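Local coordinates for protein hydrolase (Burkholderia cenocepacia, PDB 4QKU) that probably hydrolyses fumarylacetoacetate to fumarate and acetoacetate, the last step of phenylalanine and tyrosine degradation, probably with a bound metal ion, at residues 54-59 and 88-93; 68-73 and 110-115; 219-224 and 411-416; 246-251 and 351-356. All coordinates share one frame; numbering follows the deposited sequence.

How the contacts relate
From the N terminus, contact 1 brings 88-93 back to strand 55-60 and contact 2 brings the end of helix 98-111 to helix 67-72; their segments alternate, so the two loops cross, both within the N-terminal part of the protein. In the C-terminal part, contact 3 closes a long loop from 219-224 to 411-416 and joins strands of two sheets. Contact 4 falls wholly within that loop; its 246-251 segment leads into strand 248-259, the sheet neighbour of strand 219-229, and meets helix 349-357. Contacts 1 and 4 touch, Phe93 CE2 lying 4.2 Å from Phe249 CZ, one of the places where the N- and C-terminal parts pack together.

Contact 1. Residues 54-59 and 88-93; sequences RRPGVA and PTLNAF
Pro56 and Leu90 bring the two backbones closest, with their CA atoms 6.4 Å apart, and the touching parts, 54 to 56 and 88 to 90, run only 24° from parallel. No hydrogen bond joins the segments, so the evidence for the contact is the apposition of side chains in two residue pairs. In the buried pair, the CD2 branch of Leu90 meets the ring of Pro56, Leu90 CD2 lying 3.7 Å from Pro56 CB. Leu90 CD2 also lies 4.1 Å from Pro56 CG, and thus spans the CB-CG side of the ring while the two side chains run antiparallel alongside one another. Leu90 reaches this position with CG beside its backbone N and opposite the carbonyl carbon (chi1 -67°). The second pair lies at the exposed end. There the aliphatic stem of Arg54 crosses the Pro88 ring at a slant, Arg54 CG standing 3.6 Å from Pro88 CB. One carbon further out, Arg54 CD passes 3.7 Å from Pro88 O, a van der Waals approach to the carbonyl. Arg55, whose CB points away from 88-93, uses its guanidinium for salt bridges to Asp49 and Asp66 on the adjoining strands. Within the N-terminal antiparallel sheet, strand 55-60 lies between strands 44-49 and 63-66; Leu90, just ahead of helix 91-95, also packs on Phe44 of strand 44-49 and on Ile286 of strand 280-288.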
loop_
_atom_site.group_PDB
_atom_site.type_symbol
_atom_site.label_atom_id
_atom_site.label_comp_id
_atom_site.label_asym_id
_atom_site.label_seq_id
_atom_site.Cartn_x
_atom_site.Cartn_y
_atom_site.Cartn_z
ATOM N N ARG B 54 -18.639 12.059 11.279
ATOM C CA ARG B 54 -18.174 12.292 9.932
ATOM C C ARG B 54 -19.064 11.579 8.914
ATOM O O ARG B 54 -19.465 10.439 9.119
ATOM C CB ARG B 54 -16.697 11.897 9.781
ATOM C CG ARG B 54 -16.424 10.402 9.803
ATOM C CD ARG B 54 -14.935 10.108 9.782
ATOM N NE ARG B 54 -14.252 10.627 10.963
ATOM C CZ ARG B 54 -12.924 10.685 11.093
ATOM N NH1 ARG B 54 -12.125 10.268 10.124
ATOM N NH2 ARG B 54 -12.385 11.189 12.197
ATOM N N ARG B 55 -19.352 12.262 7.807
ATOM C CA ARG B 55 -20.274 11.756 6.801
ATOM C C ARG B 55 -20.101 12.549 5.502
ATOM O O ARG B 55 -19.431 13.578 5.502
ATOM C CB ARG B 55 -21.707 11.897 7.307
ATOM C CG ARG B 55 -22.132 13.341 7.539
ATOM C CD ARG B 55 -23.299 13.422 8.510
ATOM N NE ARG B 55 -23.708 14.800 8.770
ATOM C CZ ARG B 55 -23.202 15.590 9.709
ATOM N NH1 ARG B 55 -22.245 15.177 10.538
ATOM N NH2 ARG B 55 -23.659 16.832 9.821
ATOM N N PRO B 56 -20.690 12.066 4.398
ATOM C CA PRO B 56 -20.458 12.667 3.101
ATOM C C PRO B 56 -21.044 14.033 2.944
ATOM O O PRO B 56 -22.167 14.274 3.389
ATOM C CB PRO B 56 -21.152 11.706 2.133
ATOM C CG PRO B 56 -21.202 10.426 2.838
ATOM C CD PRO B 56 -21.434 10.803 4.269
ATOM N N GLY B 57 -20.281 14.914 2.304
ATOM C CA GLY B 57 -20.743 16.272 1.979
ATOM C C GLY B 57 -20.214 16.800 0.658
ATOM O O GLY B 57 -19.322 16.208 0.047
ATOM N N VAL B 58 -20.817 17.882 0.180
ATOM C CA VAL B 58 -20.427 18.553 -1.081
ATOM C C VAL B 58 -20.295 20.054 -0.800
ATOM O O VAL B 58 -21.172 20.664 -0.173
ATOM C CB VAL B 58 -21.442 18.310 -2.190
ATOM C CG1 VAL B 58 -21.201 19.235 -3.389
ATOM C CG2 VAL B 58 -21.405 16.866 -2.644
ATOM N N ALA B 59 -19.163 20.619 -1.211
ATOM C CA ALA B 59 -18.865 22.012 -0.975
ATOM C C ALA B 59 -19.615 22.853 -1.973
ATOM O O ALA B 59 -19.693 22.506 -3.148
ATOM C CB ALA B 59 -17.372 22.268 -1.133
ATOM N N PRO B 88 -18.655 6.664 6.996
ATOM C CA PRO B 88 -17.650 7.656 7.341
ATOM C C PRO B 88 -16.644 7.952 6.218
ATOM O O PRO B 88 -15.754 8.781 6.406
ATOM C CB PRO B 88 -16.947 7.019 8.554
ATOM C CG PRO B 88 -17.032 5.570 8.282
ATOM C CD PRO B 88 -18.355 5.354 7.605
ATOM N N THR B 89 -16.758 7.243 5.092
ATOM C CA THR B 89 -15.959 7.527 3.915
ATOM C C THR B 89 -16.843 7.536 2.699
ATOM O O THR B 89 -18.002 7.085 2.757
ATOM C CB THR B 89 -14.869 6.478 3.711
ATOM O OG1 THR B 89 -15.461 5.193 3.512
ATOM C CG2 THR B 89 -13.946 6.424 4.919
ATOM N N LEU B 90 -16.299 8.024 1.592
ATOM C CA LEU B 90 -17.030 8.076 0.335
ATOM C C LEU B 90 -16.918 6.787 -0.483
ATOM O O LEU B 90 -17.547 6.670 -1.534
ATOM C CB LEU B 90 -16.533 9.259 -0.523
ATOM C CG LEU B 90 -16.787 10.703 -0.049
ATOM C CD1 LEU B 90 -16.054 11.707 -0.921
ATOM C CD2 LEU B 90 -18.269 11.021 0.000
ATOM N N ASN B 91 -16.110 5.829 -0.045
ATOM C CA ASN B 91 -15.856 4.597 -0.856
ATOM C C ASN B 91 -17.124 3.925 -1.361
ATOM O O ASN B 91 -17.216 3.615 -2.538
ATOM C CB ASN B 91 -15.049 3.571 -0.068
ATOM C CG ASN B 91 -13.660 4.068 0.295
ATOM O OD1 ASN B 91 -13.510 5.078 0.983
ATOM N ND2 ASN B 91 -12.648 3.380 -0.178
ATOM N N ALA B 92 -18.089 3.712 -0.462
ATOM C CA ALA B 92 -19.335 3.020 -0.800
ATOM C C ALA B 92 -20.117 3.799 -1.830
ATOM O O ALA B 92 -20.609 3.231 -2.806
ATOM C CB ALA B 92 -20.192 2.782 0.435
ATOM N N PHE B 93 -20.190 5.106 -1.652
ATOM C CA PHE B 93 -20.815 5.924 -2.651
ATOM C C PHE B 93 -20.088 5.775 -3.985
ATOM O O PHE B 93 -20.718 5.547 -5.011
ATOM C CB PHE B 93 -20.856 7.387 -2.215
ATOM C CG PHE B 93 -21.247 8.326 -3.322
ATOM C CD1 PHE B 93 -22.554 8.393 -3.755
ATOM C CD2 PHE B 93 -20.303 9.138 -3.941
ATOM C CE1 PHE B 93 -22.916 9.262 -4.765
ATOM C CE2 PHE B 93 -20.663 10.006 -4.958
ATOM C CZ PHE B 93 -21.968 10.062 -5.373
#

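Contact 2. Residues 68-73 and 110-115; sequences AALARA and ALFSRD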
loop_
_atom_site.group_PDB
_atom_site.type_symbol
_atom_site.label_atom_id
_atom_site.label_comp_id
_atom_site.label_asym_id
_atom_site.label_seq_id
_atom_site.Cartn_x
_atom_site.Cartn_y
_atom_site.Cartn_z
ATOM N N ALA B 68 -26.546 13.057 3.527
ATOM C CA ALA B 68 -27.434 12.173 4.287
ATOM C C ALA B 68 -28.720 12.874 4.645
ATOM O O ALA B 68 -29.803 12.356 4.380
ATOM C CB ALA B 68 -26.756 11.678 5.562
ATOM N N ALA B 69 -28.576 14.081 5.197
ATOM C CA ALA B 69 -29.720 14.927 5.569
ATOM C C ALA B 69 -30.590 15.270 4.375
ATOM O O ALA B 69 -31.819 15.298 4.473
ATOM C CB ALA B 69 -29.253 16.211 6.236
ATOM N N LEU B 70 -29.950 15.532 3.250
ATOM C CA LEU B 70 -30.680 15.848 2.024
ATOM C C LEU B 70 -31.473 14.623 1.568
ATOM O O LEU B 70 -32.621 14.751 1.117
ATOM C CB LEU B 70 -29.709 16.332 0.943
ATOM C CG LEU B 70 -30.228 17.304 -0.102
ATOM C CD1 LEU B 70 -30.700 18.613 0.522
ATOM C CD2 LEU B 70 -29.138 17.562 -1.140
ATOM N N ALA B 71 -30.877 13.434 1.727
ATOM C CA ALA B 71 -31.539 12.183 1.340
ATOM C C ALA B 71 -32.736 11.880 2.252
ATOM O O ALA B 71 -33.815 11.540 1.763
ATOM C CB ALA B 71 -30.565 11.033 1.345
ATOM N N ARG B 72 -32.561 12.071 3.559
ATOM C CA ARG B 72 -33.658 11.876 4.506
ATOM C C ARG B 72 -34.847 12.776 4.171
ATOM O O ARG B 72 -35.989 12.350 4.304
ATOM C CB ARG B 72 -33.201 12.094 5.947
ATOM C CG ARG B 72 -32.558 10.863 6.545
ATOM C CD ARG B 72 -32.341 11.005 8.043
ATOM N NE ARG B 72 -31.294 11.991 8.304
ATOM C CZ ARG B 72 -29.978 11.726 8.287
ATOM N NH1 ARG B 72 -29.104 12.700 8.520
ATOM N NH2 ARG B 72 -29.508 10.491 8.046
ATOM N N ALA B 73 -34.570 14.003 3.721
ATOM C CA ALA B 73 -35.614 14.948 3.281
ATOM C C ALA B 73 -36.192 14.666 1.891
ATOM O O ALA B 73 -37.076 15.377 1.442
ATOM C CB ALA B 73 -35.082 16.366 3.324
ATOM N N ALA B 110 -29.370 21.084 -9.911
ATOM C CA ALA B 110 -30.735 21.552 -10.149
ATOM C C ALA B 110 -31.297 22.184 -8.903
ATOM O O ALA B 110 -31.826 23.261 -8.927
ATOM C CB ALA B 110 -31.619 20.402 -10.612
ATOM N N LEU B 111 -31.117 21.517 -7.791
ATOM C CA LEU B 111 -31.650 21.992 -6.512
ATOM C C LEU B 111 -31.058 23.323 -6.037
ATOM O O LEU B 111 -31.766 24.142 -5.444
ATOM C CB LEU B 111 -31.422 20.920 -5.444
ATOM C CG LEU B 111 -32.217 21.141 -4.155
ATOM C CD1 LEU B 111 -33.721 21.047 -4.432
ATOM C CD2 LEU B 111 -31.782 20.161 -3.079
ATOM N N PHE B 112 -29.765 23.528 -6.288
ATOM C CA PHE B 112 -29.074 24.698 -5.771
ATOM C C PHE B 112 -28.932 25.782 -6.789
ATOM O O PHE B 112 -28.336 26.808 -6.504
ATOM C CB PHE B 112 -27.718 24.315 -5.179
ATOM C CG PHE B 112 -27.830 23.571 -3.886
ATOM C CD1 PHE B 112 -28.087 24.254 -2.713
ATOM C CD2 PHE B 112 -27.741 22.189 -3.853
ATOM C CE1 PHE B 112 -28.232 23.586 -1.516
ATOM C CE2 PHE B 112 -27.883 21.510 -2.661
ATOM C CZ PHE B 112 -28.127 22.217 -1.482
ATOM N N SER B 113 -29.517 25.564 -7.967
ATOM C CA SER B 113 -29.661 26.607 -8.977
ATOM C C SER B 113 -30.564 27.743 -8.487
ATOM O O SER B 113 -31.654 27.505 -7.940
ATOM C CB SER B 113 -30.254 26.039 -10.259
ATOM O OG SER B 113 -29.268 25.421 -11.026
ATOM N N ARG B 114 -30.141 28.968 -8.767
ATOM C CA ARG B 114 -30.746 30.152 -8.160
ATOM C C ARG B 114 -32.280 30.185 -8.194
ATOM O O ARG B 114 -32.908 30.720 -7.278
ATOM C CB ARG B 114 -30.199 31.413 -8.818
ATOM C CG ARG B 114 -30.261 32.629 -7.917
ATOM C CD ARG B 114 -30.284 33.961 -8.645
ATOM N NE ARG B 114 -28.997 34.326 -9.225
ATOM C CZ ARG B 114 -28.009 34.909 -8.553
ATOM N NH1 ARG B 114 -28.126 35.187 -7.241
ATOM N NH2 ARG B 114 -26.887 35.204 -9.203
ATOM N N ASP B 115 -32.857 29.632 -9.263
ATOM C CA ASP B 115 -34.278 29.719 -9.528
ATOM C C ASP B 115 -35.124 28.568 -8.990
ATOM O O ASP B 115 -36.351 28.609 -9.095
ATOM C CB ASP B 115 -34.498 29.857 -11.028
ATOM C CG ASP B 115 -33.948 31.165 -11.579
ATOM O OD1 ASP B 115 -33.662 32.085 -10.777
ATOM O OD2 ASP B 115 -33.817 31.269 -12.824
#
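Leu70 and Leu111 meet end-on, and the CD2 methyl of Leu111 sits against both branches of its partner: Leu111 CD2 is 4.1 Å from Leu70 CD1 and 4.2 Å from Leu70 CD2. The near equality of these separations shows that Leu111 CD2 faces the fork of Leu70 and not a single methyl. Leu70 CD2 also approaches the Phe112 ring, at 4.4 Å from Phe112 CE2; it lies at the ring edge, near the plane, so the aromatic face is not what Leu70 meets. Both leucines extend from their helices with CG roughly anti to the backbone N (chi1 -151° for Leu70, -166° for Leu111). That extension spans a wide backbone gap, the CA atoms of Leu70 and Leu111 being 10.6 Å apart. Further out, Trp26 meets the Phe112 ring with planes about 30° apart and uses its NE1 in a hydrogen bond to Leu111 O. Helix 67-72 is therefore joined to the end of helix 98-111 and the residue after it; between the two segments the contact is apolar, with no hydrogen bond. Leu119 of helix 117-120 touches all three side chains, Val129 of helix 123-129 packs on Leu70, and Val65 of strand 63-66 lies against Leu70 and Phe112.

Contact 3. Residues 219-224 and 411-416; sequences LDIELE and DELTLA
Ile221 lays its CG2 methyl across Leu413, centred on the branch point: Ile221 CG2 is 3.3 Å from Leu413 CG, a tight approach, and 3.7 Å from Leu413 CD1. The two side chains meet at a slant. Ile221 CG1 is wedged between the backbone N and the carbonyl carbon (chi1 53°), which turns CG2 to the N side and toward Leu413. Two residues along, the end of Leu223 makes the second contact, Leu223 CD1 standing 3.7 Å from Leu415 CG and 4.0 Å from Leu415 CD2. Leu415 CD2 also comes within 4.2 Å of Glu224 O, so it borders the backbone. The CA separations, 7.7 Å for Ile221 and Leu413 and 7.0 Å for Leu223 and Leu415, and the absence of cross-segment hydrogen bonds are consistent with the segments meeting through side chains and not as paired strands. Glu222 forms salt bridges with Lys276 and Arg260, while Glu224 OE1 accepts a hydrogen bond from Gly372 N. Glu224 also lies about 3 Å, side chain to side chain, from both Asp149 and Asp256. The segment thus belongs to a strand of one sheet, interrupted at 221-222, whose apolar side packs on a second sheet, while Glu222 and Glu224, with CB turned away from 411-416, belong to the predicted calcium site of the FAH-family C-terminal domain.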
loop_
_atom_site.group_PDB
_atom_site.type_symbol
_atom_site.label_atom_id
_atom_site.label_comp_id
_atom_site.label_asym_id
_atom_site.label_seq_id
_atom_site.Cartn_x
_atom_site.Cartn_y
_atom_site.Cartn_z
ATOM N N LEU B 219 14.057 18.721 5.034
ATOM C CA LEU B 219 12.648 18.458 4.897
ATOM C C LEU B 219 12.072 19.332 3.757
ATOM O O LEU B 219 12.419 20.512 3.610
ATOM C CB LEU B 219 11.950 18.754 6.220
ATOM C CG LEU B 219 10.471 18.431 6.285
ATOM C CD1 LEU B 219 10.196 16.976 6.009
ATOM C CD2 LEU B 219 9.931 18.802 7.644
ATOM N N ASP B 220 11.218 18.723 2.945
ATOM C CA ASP B 220 10.816 19.299 1.688
ATOM C C ASP B 220 9.368 18.938 1.393
ATOM O O ASP B 220 8.798 18.025 1.989
ATOM C CB ASP B 220 11.744 18.803 0.562
ATOM C CG ASP B 220 11.670 19.668 -0.717
ATOM O OD1 ASP B 220 10.941 20.680 -0.747
ATOM O OD2 ASP B 220 12.364 19.327 -1.706
ATOM N N ILE B 221 8.773 19.715 0.498
ATOM C CA ILE B 221 7.462 19.416 -0.059
ATOM C C ILE B 221 7.638 18.799 -1.401
ATOM O O ILE B 221 8.737 18.798 -1.960
ATOM C CB ILE B 221 6.598 20.679 -0.206
ATOM C CG1 ILE B 221 7.323 21.793 -0.984
ATOM C CG2 ILE B 221 6.226 21.201 1.158
ATOM C CD1 ILE B 221 6.699 22.056 -2.316
ATOM N N GLU B 222 6.553 18.231 -1.909
ATOM C CA GLU B 222 6.484 17.843 -3.322
ATOM C C GLU B 222 5.096 18.156 -3.834
ATOM O O GLU B 222 4.125 17.495 -3.456
ATOM C CB GLU B 222 6.803 16.364 -3.491
ATOM C CG GLU B 222 8.290 16.024 -3.395
ATOM C CD GLU B 222 8.650 14.752 -4.141
ATOM O OE1 GLU B 222 9.711 14.762 -4.810
ATOM O OE2 GLU B 222 7.871 13.759 -4.071
ATOM N N LEU B 223 5.008 19.209 -4.650
ATOM C CA LEU B 223 3.755 19.578 -5.310
ATOM C C LEU B 223 3.295 18.526 -6.347
ATOM O O LEU B 223 3.992 18.246 -7.304
ATOM C CB LEU B 223 3.887 20.934 -6.003
ATOM C CG LEU B 223 2.753 21.357 -6.946
ATOM C CD1 LEU B 223 1.421 21.495 -6.225
ATOM C CD2 LEU B 223 3.148 22.670 -7.595
ATOM N N GLU B 224 2.120 17.963 -6.114
ATOM C CA GLU B 224 1.563 16.926 -6.950
ATOM C C GLU B 224 0.062 17.027 -6.910
ATOM O O GLU B 224 -0.503 17.732 -6.060
ATOM C CB GLU B 224 1.925 15.497 -6.433
ATOM C CG GLU B 224 3.385 15.239 -6.085
ATOM C CD GLU B 224 3.693 13.764 -5.894
ATOM O OE1 GLU B 224 2.931 12.909 -6.409
ATOM O OE2 GLU B 224 4.734 13.442 -5.262
ATOM N N ASP B 411 7.045 26.133 10.157
ATOM C CA ASP B 411 6.592 26.593 8.821
ATOM C C ASP B 411 5.316 25.882 8.441
ATOM O O ASP B 411 5.160 24.713 8.748
ATOM C CB ASP B 411 7.626 26.302 7.724
ATOM C CG ASP B 411 8.864 27.144 7.834
ATOM O OD1 ASP B 411 8.898 28.070 8.696
ATOM O OD2 ASP B 411 9.839 26.866 7.085
ATOM N N GLU B 412 4.428 26.598 7.759
ATOM C CA GLU B 412 3.228 26.039 7.180
ATOM C C GLU B 412 3.384 26.073 5.650
ATOM O O GLU B 412 3.665 27.126 5.073
ATOM C CB GLU B 412 1.984 26.828 7.600
ATOM C CG GLU B 412 0.688 26.240 7.058
ATOM C CD GLU B 412 -0.560 26.846 7.694
ATOM O OE1 GLU B 412 -0.771 28.071 7.551
ATOM O OE2 GLU B 412 -1.342 26.104 8.339
ATOM N N LEU B 413 3.240 24.899 5.034
ATOM C CA LEU B 413 3.289 24.734 3.566
ATOM C C LEU B 413 1.906 24.478 3.049
ATOM O O LEU B 413 1.204 23.614 3.570
ATOM C CB LEU B 413 4.188 23.570 3.181
ATOM C CG LEU B 413 5.702 23.840 3.128
ATOM C CD1 LEU B 413 6.030 24.771 1.973
ATOM C CD2 LEU B 413 6.257 24.386 4.439
ATOM N N THR B 414 1.509 25.239 2.040
ATOM C CA THR B 414 0.176 25.109 1.466
ATOM C C THR B 414 0.236 24.888 -0.058
ATOM O O THR B 414 0.959 25.567 -0.766
ATOM C CB THR B 414 -0.696 26.343 1.812
ATOM O OG1 THR B 414 -0.602 26.606 3.222
ATOM C CG2 THR B 414 -2.148 26.086 1.487
ATOM N N LEU B 415 -0.522 23.919 -0.529
ATOM C CA LEU B 415 -0.735 23.711 -1.953
ATOM C C LEU B 415 -2.121 24.235 -2.249
ATOM O O LEU B 415 -3.046 24.010 -1.464
ATOM C CB LEU B 415 -0.724 22.224 -2.287
ATOM C CG LEU B 415 0.589 21.505 -2.613
ATOM C CD1 LEU B 415 1.696 21.815 -1.620
ATOM C CD2 LEU B 415 0.338 19.999 -2.669
ATOM N N ALA B 416 -2.253 24.941 -3.365
ATOM C CA ALA B 416 -3.541 25.356 -3.851
ATOM C C ALA B 416 -3.604 25.045 -5.341
ATOM O O ALA B 416 -2.592 25.008 -6.017
ATOM C CB ALA B 416 -3.752 26.842 -3.609
#

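Contact 4. Residues 246-251 and 351-356; sequences AHIFGM and QQLAHH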
loop_
_atom_site.group_PDB
_atom_site.type_symbol
_atom_site.label_atom_id
_atom_site.label_comp_id
_atom_site.label_asym_id
_atom_site.label_seq_id
_atom_site.Cartn_x
_atom_site.Cartn_y
_atom_site.Cartn_z
ATOM N N ALA B 246 -12.581 6.430 -17.550
ATOM C CA ALA B 246 -13.853 6.010 -16.994
ATOM C C ALA B 246 -13.675 5.409 -15.603
ATOM O O ALA B 246 -14.636 5.366 -14.839
ATOM C CB ALA B 246 -14.554 4.999 -17.899
ATOM N N HIS B 247 -12.479 4.916 -15.298
ATOM C CA HIS B 247 -12.206 4.343 -13.970
ATOM C C HIS B 247 -11.837 5.348 -12.888
ATOM O O HIS B 247 -11.599 4.925 -11.736
ATOM C CB HIS B 247 -11.057 3.316 -14.035
ATOM C CG HIS B 247 -11.408 2.050 -14.741
ATOM N ND1 HIS B 247 -11.678 0.884 -14.064
ATOM C CD2 HIS B 247 -11.533 1.765 -16.059
ATOM C CE1 HIS B 247 -11.969 -0.064 -14.935
ATOM N NE2 HIS B 247 -11.888 0.446 -16.156
ATOM N N ILE B 248 -11.748 6.630 -13.241
ATOM C CA ILE B 248 -11.255 7.664 -12.349
ATOM C C ILE B 248 -12.403 8.487 -11.815
ATOM O O ILE B 248 -13.186 9.009 -12.585
ATOM C CB ILE B 248 -10.267 8.591 -13.081
ATOM C CG1 ILE B 248 -9.052 7.799 -13.564
ATOM C CG2 ILE B 248 -9.828 9.755 -12.180
ATOM C CD1 ILE B 248 -7.961 8.635 -14.223
ATOM N N PHE B 249 -12.487 8.638 -10.502
ATOM C CA PHE B 249 -13.557 9.415 -9.890
ATOM C C PHE B 249 -13.244 10.908 -9.870
ATOM O O PHE B 249 -14.055 11.715 -10.299
ATOM C CB PHE B 249 -13.798 8.972 -8.470
ATOM C CG PHE B 249 -14.862 9.759 -7.746
ATOM C CD1 PHE B 249 -16.145 9.850 -8.259
ATOM C CD2 PHE B 249 -14.596 10.348 -6.507
ATOM C CE1 PHE B 249 -17.130 10.549 -7.580
ATOM C CE2 PHE B 249 -15.585 11.027 -5.813
ATOM C CZ PHE B 249 -16.856 11.125 -6.349
ATOM N N GLY B 250 -12.064 11.260 -9.394
ATOM C CA GLY B 250 -11.725 12.650 -9.262
ATOM C C GLY B 250 -10.298 12.861 -8.825
ATOM O O GLY B 250 -9.513 11.928 -8.776
ATOM N N MET B 251 -9.979 14.108 -8.511
ATOM C CA MET B 251 -8.616 14.526 -8.217
ATOM C C MET B 251 -8.560 15.321 -6.918
ATOM O O MET B 251 -9.558 15.883 -6.469
ATOM C CB MET B 251 -8.070 15.411 -9.331
ATOM C CG MET B 251 -7.800 14.717 -10.652
ATOM S SD MET B 251 -6.996 15.786 -11.899
ATOM C CE MET B 251 -5.554 16.339 -10.998
ATOM N N GLN B 351 -2.640 7.145 -18.972
ATOM C CA GLN B 351 -1.461 6.338 -19.294
ATOM C C GLN B 351 -0.882 5.744 -18.044
ATOM O O GLN B 351 -0.381 4.609 -18.042
ATOM C CB GLN B 351 -0.396 7.180 -20.006
ATOM C CG GLN B 351 -0.824 7.663 -21.391
ATOM C CD GLN B 351 0.179 8.630 -22.025
ATOM O OE1 GLN B 351 0.569 9.640 -21.417
ATOM N NE2 GLN B 351 0.585 8.334 -23.249
ATOM N N GLN B 352 -0.930 6.500 -16.952
ATOM C CA GLN B 352 -0.431 5.970 -15.704
ATOM C C GLN B 352 -1.294 4.793 -15.285
ATOM O O GLN B 352 -0.775 3.767 -14.865
ATOM C CB GLN B 352 -0.418 7.036 -14.608
ATOM C CG GLN B 352 0.566 8.165 -14.856
ATOM C CD GLN B 352 0.317 9.427 -14.037
ATOM O OE1 GLN B 352 -0.784 9.667 -13.534
ATOM N NE2 GLN B 352 1.351 10.267 -13.939
ATOM N N LEU B 353 -2.604 4.919 -15.411
ATOM C CA LEU B 353 -3.504 3.890 -14.915
ATOM C C LEU B 353 -3.383 2.651 -15.796
ATOM O O LEU B 353 -3.368 1.491 -15.300
ATOM C CB LEU B 353 -4.947 4.415 -14.844
ATOM C CG LEU B 353 -5.982 3.479 -14.259
ATOM C CD1 LEU B 353 -5.545 2.993 -12.886
ATOM C CD2 LEU B 353 -7.353 4.131 -14.149
ATOM N N ALA B 354 -3.249 2.874 -17.102
ATOM C CA ALA B 354 -3.011 1.752 -18.028
ATOM C C ALA B 354 -1.703 1.030 -17.673
ATOM O O ALA B 354 -1.642 -0.208 -17.638
ATOM C CB ALA B 354 -2.980 2.230 -19.473
ATOM N N HIS B 355 -0.656 1.799 -17.399
ATOM C CA HIS B 355 0.640 1.186 -17.111
ATOM C C HIS B 355 0.618 0.437 -15.785
ATOM O O HIS B 355 1.196 -0.625 -15.674
ATOM C CB HIS B 355 1.752 2.224 -17.128
ATOM C CG HIS B 355 3.096 1.661 -16.836
ATOM N ND1 HIS B 355 3.767 0.857 -17.725
ATOM C CD2 HIS B 355 3.879 1.740 -15.739
ATOM C CE1 HIS B 355 4.917 0.479 -17.195
ATOM N NE2 HIS B 355 5.023 1.026 -16.004
ATOM N N HIS B 356 -0.075 0.992 -14.805
ATOM C CA HIS B 356 -0.267 0.329 -13.514
ATOM C C HIS B 356 -0.866 -1.062 -13.666
ATOM O O HIS B 356 -0.548 -1.955 -12.871
ATOM C CB HIS B 356 -1.229 1.133 -12.616
ATOM C CG HIS B 356 -0.983 0.980 -11.144
ATOM N ND1 HIS B 356 -0.734 -0.235 -10.547
ATOM C CD2 HIS B 356 -0.988 1.890 -10.142
ATOM C CE1 HIS B 356 -0.541 -0.063 -9.252
ATOM N NE2 HIS B 356 -0.705 1.218 -8.979
#
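Leu353 carries the apolar part of the contact with one methyl, CD2, which touches two consecutive residues of 246-251. Leu353 CD2 lies 3.8 Å from His247 CB and 4.1 Å from Ile248 CG1. Leu353 and Ile248 lie flank to flank, each pointing back past the other. The fully extended first torsion of Leu353 (chi1 -176°) carries the methyl off the helix to span the 8.8 Å between the CA atoms of His247 and Leu353. His247 contributes its CB and not its ring; the imidazole ND1 is hydrogen-bonded to Lys231 O. No hydrogen bond crosses between the segments.

The backbone on each side has its own order. Residues 246-247 form the end of a 3-10 turn that leads into strand 248-259. Directly after the contact, Phe249 and Gly250 both face Ile228 of the neighbouring strand 219-229, a classic beta bulge within the mixed sheet of the FAH-type C-terminal domain. In 351-356 the helix shows its regular bonds, such as His355 N to Gln351 O at 2.9 Å and His356 N to Gln352 O at 2.9 Å.

Aromatic and polar contacts occupy other faces of helix 349-357. Its His356 ring meets Phe273 of the second subunit edge-to-face, and His355 O accepts a hydrogen bond from Asn274 ND2 of the second subunit. Within the chain, His356 NE2 is hydrogen-bonded to Thr148 OG1 on strand 147-150.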